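Local coordinates for putative glucarate dehydratase (Pseudomonas fluorescens, PDB 4IT1), which probably catalyses the magnesium-dependent dehydration of D-glucarate to 5-dehydro-4-deoxy-D-glucarate, as a member of the mandelate racemase/muconate lactonizing enzyme family, at residues Tyr71-Pro75 against Ile423-Asp427; Thr31-Asp37 against Pro49-Ile55; Asn42-Glu48 against Arg426-Met432. One frame throughout, in Å; residues are numbered along the deposited sequence.

How the contacts relate
Contact 2 joins the first two strands of the N-terminal three-stranded antiparallel sheet, 25-36 and 50-60. Contact 1 follows along the chain: its segment 71-75 leaves the third strand, 65-70, and enters helix 74-87, where the C-terminal loop 423-427 meets it, the two contact centres about 9 Å apart. Contact 3 takes the loop 42-48 between the strands of contact 2 and sets it against helix 428-433, which follows that same C-terminal loop; its centre lies about 13 Å from that of contact 1 and about 16 Å from that of contact 2. Residues 423-432 thus return to the N-terminal domain twice, and His47, hydrogen-bonded to Asp37, links the sheet to the tartrate site.

Contact 1: Tyr71-Pro75 against Ile423-Asp427; sequences YGDAP and IRQRD
Ala74 N and Arg424 O form the tight centre of this contact, a hydrogen bond of 2.6 Å in which the donor sits nearly on the line of the carbonyl. The acceptor comes from the loop between helices 408-421 and 428-433, whereas the donor belongs to the first turn of helix 74-87. Asp73 CA and Ala74 CB flank the hydrogen-bonding N on either side, each 3.4 Å from Arg424 O. A small side chain suits position 74, because its CB points toward the loop and lets the two backbones draw together.

Asp73 is the N-cap of that helix. Its CG lies between the backbone N and the carbonyl carbon (chi1 58°), and OD1 accepts from Ala76 N; the carboxylate is therefore engaged with its own helix, and of its side chain only CB meets the loop, 4.0 Å from Gln425 CG.

Toward the solvent the packing becomes looser. The extended chain of Gln425 passes across the Pro75 ring at about a right angle, and its amide carbon rests against the ring carbons, Gln425 CD 3.7 Å from Pro75 CD. Proline fits the first turn of a helix, where no backbone N-H is needed for the helical bonding. Arg424 turns its guanidinium away: NH1 bonds Ile423 O at 2.7 Å, NH2 reaches Leu419 O, and the group makes a cation-pi contact with Tyr418.

With Asp73 and Arg424 bonding within their own segments or beyond the contact, the junction depends on one backbone bond and light apolar packing.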
loop_
_atom_site.group_PDB
_atom_site.type_symbol
_atom_site.label_atom_id
_atom_site.label_comp_id
_atom_site.label_asym_id
_atom_site.label_seq_id
_atom_site.Cartn_x
_atom_site.Cartn_y
_atom_site.Cartn_z
ATOM N N TYR A 71 -17.992 -12.827 7.194
ATOM C CA TYR A 71 -19.420 -12.862 6.871
ATOM C C TYR A 71 -20.000 -14.267 7.041
ATOM O O TYR A 71 -19.339 -15.265 6.723
ATOM C CB TYR A 71 -19.667 -12.313 5.458
ATOM C CG TYR A 71 -19.232 -10.870 5.301
ATOM C CD1 TYR A 71 -19.903 -9.837 5.961
ATOM C CD2 TYR A 71 -18.147 -10.540 4.497
ATOM C CE1 TYR A 71 -19.501 -8.513 5.819
ATOM C CE2 TYR A 71 -17.733 -9.225 4.354
ATOM C CZ TYR A 71 -18.416 -8.216 5.010
ATOM O OH TYR A 71 -17.997 -6.915 4.856
ATOM N N GLY A 72 -21.228 -14.332 7.552
ATOM C CA GLY A 72 -21.839 -15.608 7.939
ATOM C C GLY A 72 -22.988 -16.111 7.083
ATOM O O GLY A 72 -23.646 -17.098 7.436
ATOM N N ASP A 73 -23.237 -15.436 5.963
ATOM C CA ASP A 73 -24.256 -15.868 5.004
ATOM C C ASP A 73 -23.790 -17.139 4.304
ATOM O O ASP A 73 -22.586 -17.371 4.154
ATOM C CB ASP A 73 -24.523 -14.774 3.969
ATOM C CG ASP A 73 -23.277 -14.387 3.219
ATOM O OD1 ASP A 73 -22.932 -15.071 2.231
ATOM O OD2 ASP A 73 -22.626 -13.411 3.641
ATOM N N ALA A 74 -24.752 -17.942 3.862
ATOM C CA ALA A 74 -24.458 -19.236 3.248
ATOM C C ALA A 74 -23.384 -19.204 2.144
ATOM O O ALA A 74 -22.441 -19.988 2.209
ATOM C CB ALA A 74 -25.741 -19.914 2.773
ATOM N N PRO A 75 -23.503 -18.299 1.142
ATOM C CA PRO A 75 -22.513 -18.284 0.046
ATOM C C PRO A 75 -21.083 -17.918 0.471
ATOM O O PRO A 75 -20.119 -18.384 -0.152
ATOM C CB PRO A 75 -23.058 -17.215 -0.908
ATOM C CG PRO A 75 -24.514 -17.148 -0.611
ATOM C CD PRO A 75 -24.601 -17.347 0.874
ATOM N N ILE A 423 -31.953 -18.961 9.862
ATOM C CA ILE A 423 -31.488 -17.930 8.932
ATOM C C ILE A 423 -30.160 -18.377 8.323
ATOM O O ILE A 423 -29.233 -18.744 9.045
ATOM C CB ILE A 423 -31.347 -16.545 9.618
ATOM C CG1 ILE A 423 -32.655 -16.155 10.321
ATOM C CG2 ILE A 423 -30.954 -15.471 8.602
ATOM C CD1 ILE A 423 -32.517 -15.053 11.351
ATOM N N ARG A 424 -30.079 -18.362 6.996
ATOM C CA ARG A 424 -28.852 -18.757 6.287
ATOM C C ARG A 424 -28.294 -17.635 5.400
ATOM O O ARG A 424 -27.140 -17.699 4.948
ATOM C CB ARG A 424 -29.072 -20.042 5.478
ATOM C CG ARG A 424 -29.316 -21.292 6.320
ATOM C CD ARG A 424 -28.147 -21.593 7.252
ATOM N NE ARG A 424 -28.435 -22.685 8.185
ATOM C CZ ARG A 424 -29.078 -22.552 9.345
ATOM N NH1 ARG A 424 -29.528 -21.368 9.748
ATOM N NH2 ARG A 424 -29.280 -23.618 10.105
ATOM N N GLN A 425 -29.129 -16.623 5.160
ATOM C CA GLN A 425 -28.751 -15.402 4.454
ATOM C C GLN A 425 -29.582 -14.253 4.991
ATOM O O GLN A 425 -30.791 -14.381 5.135
ATOM C CB GLN A 425 -29.000 -15.537 2.960
ATOM C CG GLN A 425 -27.816 -16.085 2.185
ATOM C CD GLN A 425 -27.861 -15.695 0.717
ATOM O OE1 GLN A 425 -28.207 -16.511 -0.146
ATOM N NE2 GLN A 425 -27.522 -14.437 0.427
ATOM N N ARG A 426 -28.938 -13.131 5.290
ATOM C CA ARG A 426 -29.643 -11.958 5.813
ATOM C C ARG A 426 -30.631 -11.396 4.788
ATOM O O ARG A 426 -30.326 -11.352 3.597
ATOM C CB ARG A 426 -28.630 -10.885 6.209
ATOM C CG ARG A 426 -29.226 -9.534 6.557
ATOM C CD ARG A 426 -28.092 -8.550 6.775
ATOM N NE ARG A 426 -28.559 -7.212 7.107
ATOM C CZ ARG A 426 -27.753 -6.173 7.283
ATOM N NH1 ARG A 426 -26.440 -6.320 7.142
ATOM N NH2 ARG A 426 -28.257 -4.987 7.591
ATOM N N ASP A 427 -31.802 -10.967 5.267
ATOM C CA ASP A 427 -32.824 -10.358 4.428
ATOM C C ASP A 427 -33.686 -9.359 5.172
ATOM O O ASP A 427 -34.798 -9.677 5.608
ATOM C CB ASP A 427 -33.724 -11.417 3.793
ATOM C CG ASP A 427 -34.413 -10.916 2.514
ATOM O OD1 ASP A 427 -34.724 -9.702 2.408
ATOM O OD2 ASP A 427 -34.644 -11.750 1.614
#

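Contact 2: Thr31-Asp37 against Pro49-Ile55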
loop_
_atom_site.group_PDB
_atom_site.type_symbol
_atom_site.label_atom_id
_atom_site.label_comp_id
_atom_site.label_asym_id
_atom_site.label_seq_id
_atom_site.Cartn_x
_atom_site.Cartn_y
_atom_site.Cartn_z
ATOM N N THR A 31 -16.174 -21.664 11.571
ATOM C CA THR A 31 -17.270 -21.952 12.479
ATOM C C THR A 31 -18.367 -20.889 12.389
ATOM O O THR A 31 -18.174 -19.757 12.828
ATOM C CB THR A 31 -16.757 -22.090 13.936
ATOM O OG1 THR A 31 -15.763 -23.123 13.997
ATOM C CG2 THR A 31 -17.891 -22.419 14.898
ATOM N N PRO A 32 -19.520 -21.250 11.798
ATOM C CA PRO A 32 -20.666 -20.336 11.707
ATOM C C PRO A 32 -21.373 -20.107 13.040
ATOM O O PRO A 32 -21.469 -21.026 13.849
ATOM C CB PRO A 32 -21.603 -21.037 10.719
ATOM C CG PRO A 32 -21.162 -22.461 10.688
ATOM C CD PRO A 32 -19.695 -22.453 10.964
ATOM N N ILE A 33 -21.874 -18.889 13.252
ATOM C CA ILE A 33 -22.547 -18.509 14.509
ATOM C C ILE A 33 -23.694 -17.518 14.303
ATOM O O ILE A 33 -23.788 -16.857 13.264
ATOM C CB ILE A 33 -21.572 -17.877 15.543
ATOM C CG1 ILE A 33 -20.886 -16.633 14.967
ATOM C CG2 ILE A 33 -20.541 -18.888 16.039
ATOM C CD1 ILE A 33 -20.766 -15.497 15.955
ATOM N N ALA A 34 -24.554 -17.392 15.308
ATOM C CA ALA A 34 -25.610 -16.389 15.262
ATOM C C ALA A 34 -25.801 -15.734 16.614
ATOM O O ALA A 34 -25.684 -16.388 17.650
ATOM C CB ALA A 34 -26.919 -16.997 14.778
ATOM N N PHE A 35 -26.107 -14.445 16.597
ATOM C CA PHE A 35 -26.295 -13.704 17.832
ATOM C C PHE A 35 -27.538 -12.844 17.761
ATOM O O PHE A 35 -27.934 -12.397 16.681
ATOM C CB PHE A 35 -25.058 -12.856 18.172
ATOM C CG PHE A 35 -24.433 -12.170 16.982
ATOM C CD1 PHE A 35 -24.969 -10.985 16.477
ATOM C CD2 PHE A 35 -23.294 -12.700 16.379
ATOM C CE1 PHE A 35 -24.389 -10.349 15.387
ATOM C CE2 PHE A 35 -22.709 -12.071 15.292
ATOM C CZ PHE A 35 -23.257 -10.892 14.797
ATOM N N ARG A 36 -28.159 -12.627 18.915
ATOM C CA ARG A 36 -29.363 -11.809 18.989
ATOM C C ARG A 36 -29.090 -10.436 18.384
ATOM O O ARG A 36 -28.049 -9.816 18.643
ATOM C CB ARG A 36 -29.880 -11.691 20.431
ATOM C CG ARG A 36 -29.996 -13.031 21.155
ATOM C CD ARG A 36 -31.028 -13.030 22.279
ATOM N NE ARG A 36 -30.808 -12.026 23.324
ATOM C CZ ARG A 36 -29.830 -12.062 24.230
ATOM N NH1 ARG A 36 -28.931 -13.040 24.223
ATOM N NH2 ARG A 36 -29.742 -11.100 25.140
ATOM N N ASP A 37 -30.012 -9.994 17.538
ATOM C CA ASP A 37 -29.905 -8.702 16.905
ATOM C C ASP A 37 -31.204 -7.967 17.190
ATOM O O ASP A 37 -32.286 -8.519 16.999
ATOM C CB ASP A 37 -29.695 -8.870 15.397
ATOM C CG ASP A 37 -28.630 -7.933 14.834
ATOM O OD1 ASP A 37 -27.773 -7.447 15.607
ATOM O OD2 ASP A 37 -28.639 -7.697 13.607
ATOM N N PRO A 49 -34.301 -11.049 14.026
ATOM C CA PRO A 49 -33.931 -11.274 15.429
ATOM C C PRO A 49 -32.567 -11.946 15.601
ATOM O O PRO A 49 -32.028 -11.955 16.712
ATOM C CB PRO A 49 -35.055 -12.174 15.955
ATOM C CG PRO A 49 -35.657 -12.791 14.735
ATOM C CD PRO A 49 -35.561 -11.730 13.682
ATOM N N PHE A 50 -32.014 -12.492 14.516
ATOM C CA PHE A 50 -30.646 -13.019 14.543
ATOM C C PHE A 50 -29.809 -12.481 13.395
ATOM O O PHE A 50 -30.343 -12.016 12.389
ATOM C CB PHE A 50 -30.632 -14.550 14.581
ATOM C CG PHE A 50 -31.372 -15.117 15.758
ATOM C CD1 PHE A 50 -30.732 -15.285 16.984
ATOM C CD2 PHE A 50 -32.723 -15.447 15.656
ATOM C CE1 PHE A 50 -31.421 -15.789 18.080
ATOM C CE2 PHE A 50 -33.417 -15.952 16.749
ATOM C CZ PHE A 50 -32.764 -16.124 17.963
ATOM N N ALA A 51 -28.492 -12.529 13.579
ATOM C CA ALA A 51 -27.535 -12.099 12.572
ATOM C C ALA A 51 -26.375 -13.087 12.547
ATOM O O ALA A 51 -25.983 -13.616 13.587
ATOM C CB ALA A 51 -27.052 -10.684 12.864
ATOM N N LEU A 52 -25.836 -13.335 11.358
ATOM C CA LEU A 52 -24.849 -14.391 11.147
ATOM C C LEU A 52 -23.418 -13.862 11.067
ATOM O O LEU A 52 -23.196 -12.660 10.889
ATOM C CB LEU A 52 -25.183 -15.175 9.874
ATOM C CG LEU A 52 -26.661 -15.508 9.611
ATOM C CD1 LEU A 52 -26.841 -16.172 8.249
ATOM C CD2 LEU A 52 -27.243 -16.366 10.727
ATOM N N ARG A 53 -22.456 -14.778 11.191
ATOM C CA ARG A 53 -21.036 -14.448 11.240
ATOM C C ARG A 53 -20.263 -15.750 11.208
ATOM O O ARG A 53 -20.795 -16.788 11.584
ATOM C CB ARG A 53 -20.705 -13.689 12.536
ATOM C CG ARG A 53 -19.504 -12.759 12.448
ATOM C CD ARG A 53 -19.878 -11.404 11.853
ATOM N NE ARG A 53 -18.688 -10.624 11.516
ATOM C CZ ARG A 53 -18.680 -9.555 10.724
ATOM N NH1 ARG A 53 -19.803 -9.120 10.167
ATOM N NH2 ARG A 53 -17.540 -8.924 10.483
ATOM N N SER A 54 -19.017 -15.703 10.752
ATOM C CA SER A 54 -18.159 -16.880 10.773
ATOM C C SER A 54 -16.844 -16.592 11.497
ATOM O O SER A 54 -16.269 -15.507 11.357
ATOM C CB SER A 54 -17.887 -17.379 9.360
ATOM O OG SER A 54 -17.150 -16.419 8.632
ATOM N N ILE A 55 -16.385 -17.577 12.269
ATOM C CA ILE A 55 -15.178 -17.461 13.082
ATOM C C ILE A 55 -14.114 -18.409 12.537
ATOM O O ILE A 55 -14.369 -19.597 12.335
ATOM C CB ILE A 55 -15.471 -17.789 14.562
ATOM C CG1 ILE A 55 -16.755 -17.090 15.041
ATOM C CG2 ILE A 55 -14.274 -17.454 15.452
ATOM C CD1 ILE A 55 -16.648 -15.590 15.233
#
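Thr31 and Ile55 begin a ladder of antiparallel backbone bonds that runs to Asp37 and Pro49, joining the first two strands of the N-terminal sheet. Thr31, Ile33 and Phe35 face Ile55, Arg53 and Ala51 as hydrogen-bonded pairs. Within them Ile33 N donates to Arg53 O at 2.9 Å, while the return bond from Arg53 N to Ile33 O is weak. Beyond the last pair, Asp37 N still reaches Pro49 O at 2.9 Å. Proline is tolerated at 32 because this is a non-hydrogen-bonded position opposite Ser54, where its missing N-H costs the pair nothing. In such positions C-H groups approach the carbonyls instead, as Ala34 CA does Ala51 O at 3.3 Å.

Apolar packing gathers on the face with Ile33, Phe35, Ala51 and Ile55. The first torsion of Phe35 (chi1 41°) folds its ring back over the neighbouring strand, so that Ala51 O lies 3.8 Å above the ring plane, over its centre. The ring's CE1 meets Ala51 CB at 3.7 Å, and its CE2 lies at 3.8 Å from Arg53 CB; alanine is small enough to let the aromatic settle this low. Ile33 adds CG1 against Ile55 CG1 at 4.2 Å. On the other face Ala34 CB touches Leu52 CD2, while Pro32 and Ser54 pack on Leu77 of helix 74-87.

Polar ends look beyond the pair of strands. Arg53 makes a salt bridge with Glu69 of the third strand and a bond to Ser350 OG, and Arg36 pairs with Glu379.

Main-chain bonding thus holds the strands together, while the charged ends bind the third strand and the 42-48 loop, and Arg53 and Arg36 also reach Ser350 and Glu379 beyond the sheet.

Contact 3: Asn42-Glu48 against Arg426-Met432; sequences NASGIHE and RDDVRQM. With TLA (L(+)-tartaric acid), chain F.
Asn42 and Asp428 share a side-chain hydrogen bond where a loop of the N-terminal capping domain, characteristic of the enolase superfamily, meets the C-terminal helix 428-433. The loop carries an Asx motif, with Asn42 OD1 accepting from Gly45 N. The same amide donates through ND2 to Asp428 OD2 at 2.7 Å and to tartrate O41, so asparagine serves here as both acceptor and donor.

Arg426 can be followed outward. Its CB and CG pass Glu48 OE2, and the chain then runs extended, with CG anti to the backbone N (chi1 171°), carrying the guanidinium to the ligand. NE donates to Asp428 OD1 at 2.8 Å and NH2 to Asp428 OD2, a side-on salt bridge in which both oxygens are met on their syn sides. NH2 also gives a bond of 2.8 Å to tartrate O2 and a weak one to O4, and CZ and NH1 each lie 3.5 Å from tartrate O2. The paired NE and NH2 fix the guanidinium's orientation, while Asn42 ND2 helps to hold Asp428.

His47 presents its edge to the tartrate carboxylate: NE2 reaches O41 at 2.9 Å, while ND1 is held by Asp37. Asn42 has its side chain about 4 Å from that of Lys215, the predicted proton acceptor; tartrate, probably from the crystallisation liquor, is consistent with a site for acid-sugar groups.

Further from the ligand, Ile46 CB packs on Met432 CE at 3.8 Å. Gly45 suits its place because a side chain there would run into Asp428 O and Met432 CB. Asp427, the helix N-cap, bonds Arg430 N through OD1, and its own N-H points almost straight (174°) at Glu48 OE2; Asp427 N lies 2.8 Å from that oxygen, above the Glu48 carboxylate plane.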
loop_
_atom_site.group_PDB
_atom_site.type_symbol
_atom_site.label_atom_id
_atom_site.label_comp_id
_atom_site.label_asym_id
_atom_site.label_seq_id
_atom_site.Cartn_x
_atom_site.Cartn_y
_atom_site.Cartn_z
ATOM N N ASN A 42 -33.586 0.208 9.077
ATOM C CA ASN A 42 -32.700 0.849 8.101
ATOM C C ASN A 42 -33.412 1.160 6.776
ATOM O O ASN A 42 -34.626 0.994 6.668
ATOM C CB ASN A 42 -31.435 0.013 7.876
ATOM C CG ASN A 42 -31.712 -1.299 7.164
ATOM O OD1 ASN A 42 -32.588 -1.380 6.302
ATOM N ND2 ASN A 42 -30.953 -2.328 7.509
ATOM N N ALA A 43 -32.647 1.602 5.779
ATOM C CA ALA A 43 -33.194 1.977 4.476
ATOM C C ALA A 43 -33.953 0.824 3.801
ATOM O O ALA A 43 -35.074 1.012 3.339
ATOM C CB ALA A 43 -32.082 2.486 3.568
ATOM N N SER A 44 -33.327 -0.352 3.785
ATOM C CA SER A 44 -33.843 -1.568 3.166
ATOM C C SER A 44 -35.038 -2.198 3.894
ATOM O O SER A 44 -35.908 -2.809 3.265
ATOM C CB SER A 44 -32.718 -2.600 3.075
ATOM O OG SER A 44 -31.719 -2.173 2.169
ATOM N N GLY A 45 -35.066 -2.069 5.216
ATOM C CA GLY A 45 -36.165 -2.603 6.012
ATOM C C GLY A 45 -35.857 -2.661 7.494
ATOM O O GLY A 45 -35.813 -1.624 8.163
ATOM N N ILE A 46 -35.646 -3.877 8.001
ATOM C CA ILE A 46 -35.432 -4.107 9.428
ATOM C C ILE A 46 -34.671 -5.399 9.670
ATOM O O ILE A 46 -34.862 -6.392 8.963
ATOM C CB ILE A 46 -36.760 -4.148 10.227
ATOM C CG1 ILE A 46 -36.473 -4.095 11.739
ATOM C CG2 ILE A 46 -37.574 -5.389 9.864
ATOM C CD1 ILE A 46 -37.669 -3.754 12.599
ATOM N N HIS A 47 -33.819 -5.372 10.689
ATOM C CA HIS A 47 -33.021 -6.524 11.070
ATOM C C HIS A 47 -33.882 -7.699 11.517
ATOM O O HIS A 47 -34.972 -7.525 12.079
ATOM C CB HIS A 47 -32.050 -6.142 12.189
ATOM C CG HIS A 47 -30.850 -5.381 11.719
ATOM N ND1 HIS A 47 -29.564 -5.723 12.082
ATOM C CD2 HIS A 47 -30.737 -4.300 10.909
ATOM C CE1 HIS A 47 -28.714 -4.879 11.526
ATOM N NE2 HIS A 47 -29.399 -4.009 10.807
ATOM N N GLU A 48 -33.369 -8.892 11.247
ATOM C CA GLU A 48 -33.922 -10.131 11.761
ATOM C C GLU A 48 -33.505 -10.304 13.232
ATOM O O GLU A 48 -32.471 -9.770 13.648
ATOM C CB GLU A 48 -33.402 -11.287 10.913
ATOM C CG GLU A 48 -34.069 -11.361 9.549
ATOM C CD GLU A 48 -33.213 -12.065 8.524
ATOM O OE1 GLU A 48 -33.465 -13.258 8.269
ATOM O OE2 GLU A 48 -32.284 -11.429 7.981
ATOM N N ARG A 426 -28.938 -13.131 5.290
ATOM C CA ARG A 426 -29.643 -11.958 5.813
ATOM C C ARG A 426 -30.631 -11.396 4.788
ATOM O O ARG A 426 -30.326 -11.352 3.597
ATOM C CB ARG A 426 -28.630 -10.885 6.209
ATOM C CG ARG A 426 -29.226 -9.534 6.557
ATOM C CD ARG A 426 -28.092 -8.550 6.775
ATOM N NE ARG A 426 -28.559 -7.212 7.107
ATOM C CZ ARG A 426 -27.753 -6.173 7.283
ATOM N NH1 ARG A 426 -26.440 -6.320 7.142
ATOM N NH2 ARG A 426 -28.257 -4.987 7.591
ATOM N N ASP A 427 -31.802 -10.967 5.267
ATOM C CA ASP A 427 -32.824 -10.358 4.428
ATOM C C ASP A 427 -33.686 -9.359 5.172
ATOM O O ASP A 427 -34.798 -9.677 5.608
ATOM C CB ASP A 427 -33.724 -11.417 3.793
ATOM C CG ASP A 427 -34.413 -10.916 2.514
ATOM O OD1 ASP A 427 -34.724 -9.702 2.408
ATOM O OD2 ASP A 427 -34.644 -11.750 1.614
ATOM N N ASP A 428 -33.193 -8.132 5.280
ATOM C CA ASP A 428 -33.953 -7.076 5.934
ATOM C C ASP A 428 -35.260 -6.785 5.188
ATOM O O ASP A 428 -36.231 -6.291 5.778
ATOM C CB ASP A 428 -33.117 -5.797 6.054
ATOM C CG ASP A 428 -31.817 -5.997 6.825
ATOM O OD1 ASP A 428 -31.334 -7.150 6.951
ATOM O OD2 ASP A 428 -31.258 -4.975 7.287
ATOM N N VAL A 429 -35.273 -7.088 3.888
ATOM C CA VAL A 429 -36.427 -6.795 3.041
ATOM C C VAL A 429 -37.561 -7.785 3.312
ATOM O O VAL A 429 -38.688 -7.366 3.585
ATOM C CB VAL A 429 -36.078 -6.780 1.531
ATOM C CG1 VAL A 429 -37.272 -6.300 0.719
ATOM C CG2 VAL A 429 -34.869 -5.901 1.256
ATOM N N ARG A 430 -37.269 -9.087 3.233
ATOM C CA ARG A 430 -38.260 -10.094 3.628
ATOM C C ARG A 430 -38.744 -9.826 5.052
ATOM O O ARG A 430 -39.950 -9.823 5.322
ATOM C CB ARG A 430 -37.702 -11.512 3.524
ATOM C CG ARG A 430 -38.793 -12.575 3.615
ATOM C CD ARG A 430 -38.389 -13.913 2.999
ATOM N NE ARG A 430 -38.043 -13.843 1.568
ATOM C CZ ARG A 430 -38.872 -13.466 0.592
ATOM N NH1 ARG A 430 -38.446 -13.447 -0.661
ATOM N NH2 ARG A 430 -40.117 -13.081 0.859
ATOM N N GLN A 431 -37.794 -9.569 5.949
ATOM C CA GLN A 431 -38.117 -9.343 7.348
ATOM C C GLN A 431 -39.095 -8.195 7.512
ATOM O O GLN A 431 -40.070 -8.326 8.245
ATOM C CB GLN A 431 -36.845 -9.124 8.176
ATOM C CG GLN A 431 -37.065 -9.091 9.687
ATOM C CD GLN A 431 -37.650 -10.382 10.247
ATOM O OE1 GLN A 431 -37.362 -11.485 9.770
ATOM N NE2 GLN A 431 -38.475 -10.246 11.276
ATOM N N MET A 432 -38.865 -7.081 6.813
ATOM C CA MET A 432 -39.807 -5.956 6.892
ATOM C C MET A 432 -41.196 -6.335 6.373
ATOM O O MET A 432 -42.198 -5.742 6.797
ATOM C CB MET A 432 -39.270 -4.702 6.182
ATOM C CG MET A 432 -40.157 -3.461 6.289
ATOM S SD MET A 432 -40.590 -2.879 7.959
ATOM C CE MET A 432 -39.142 -1.925 8.357
HETATM O O1 TLA F . -24.348 -0.332 6.449
HETATM O O11 TLA F . -25.841 -1.079 5.081
HETATM C C1 TLA F . -25.312 -1.048 6.195
HETATM C C2 TLA F . -25.864 -1.888 7.283
HETATM O O2 TLA F . -26.676 -2.861 6.688
HETATM C C3 TLA F . -26.745 -1.021 8.141
HETATM O O3 TLA F . -27.688 -0.387 7.301
HETATM C C4 TLA F . -27.494 -1.899 9.074
HETATM O O4 TLA F . -26.883 -2.818 9.609
HETATM O O41 TLA F . -28.689 -1.700 9.220
HETATM O O HOH W 1 -37.857 -7.740 13.055
#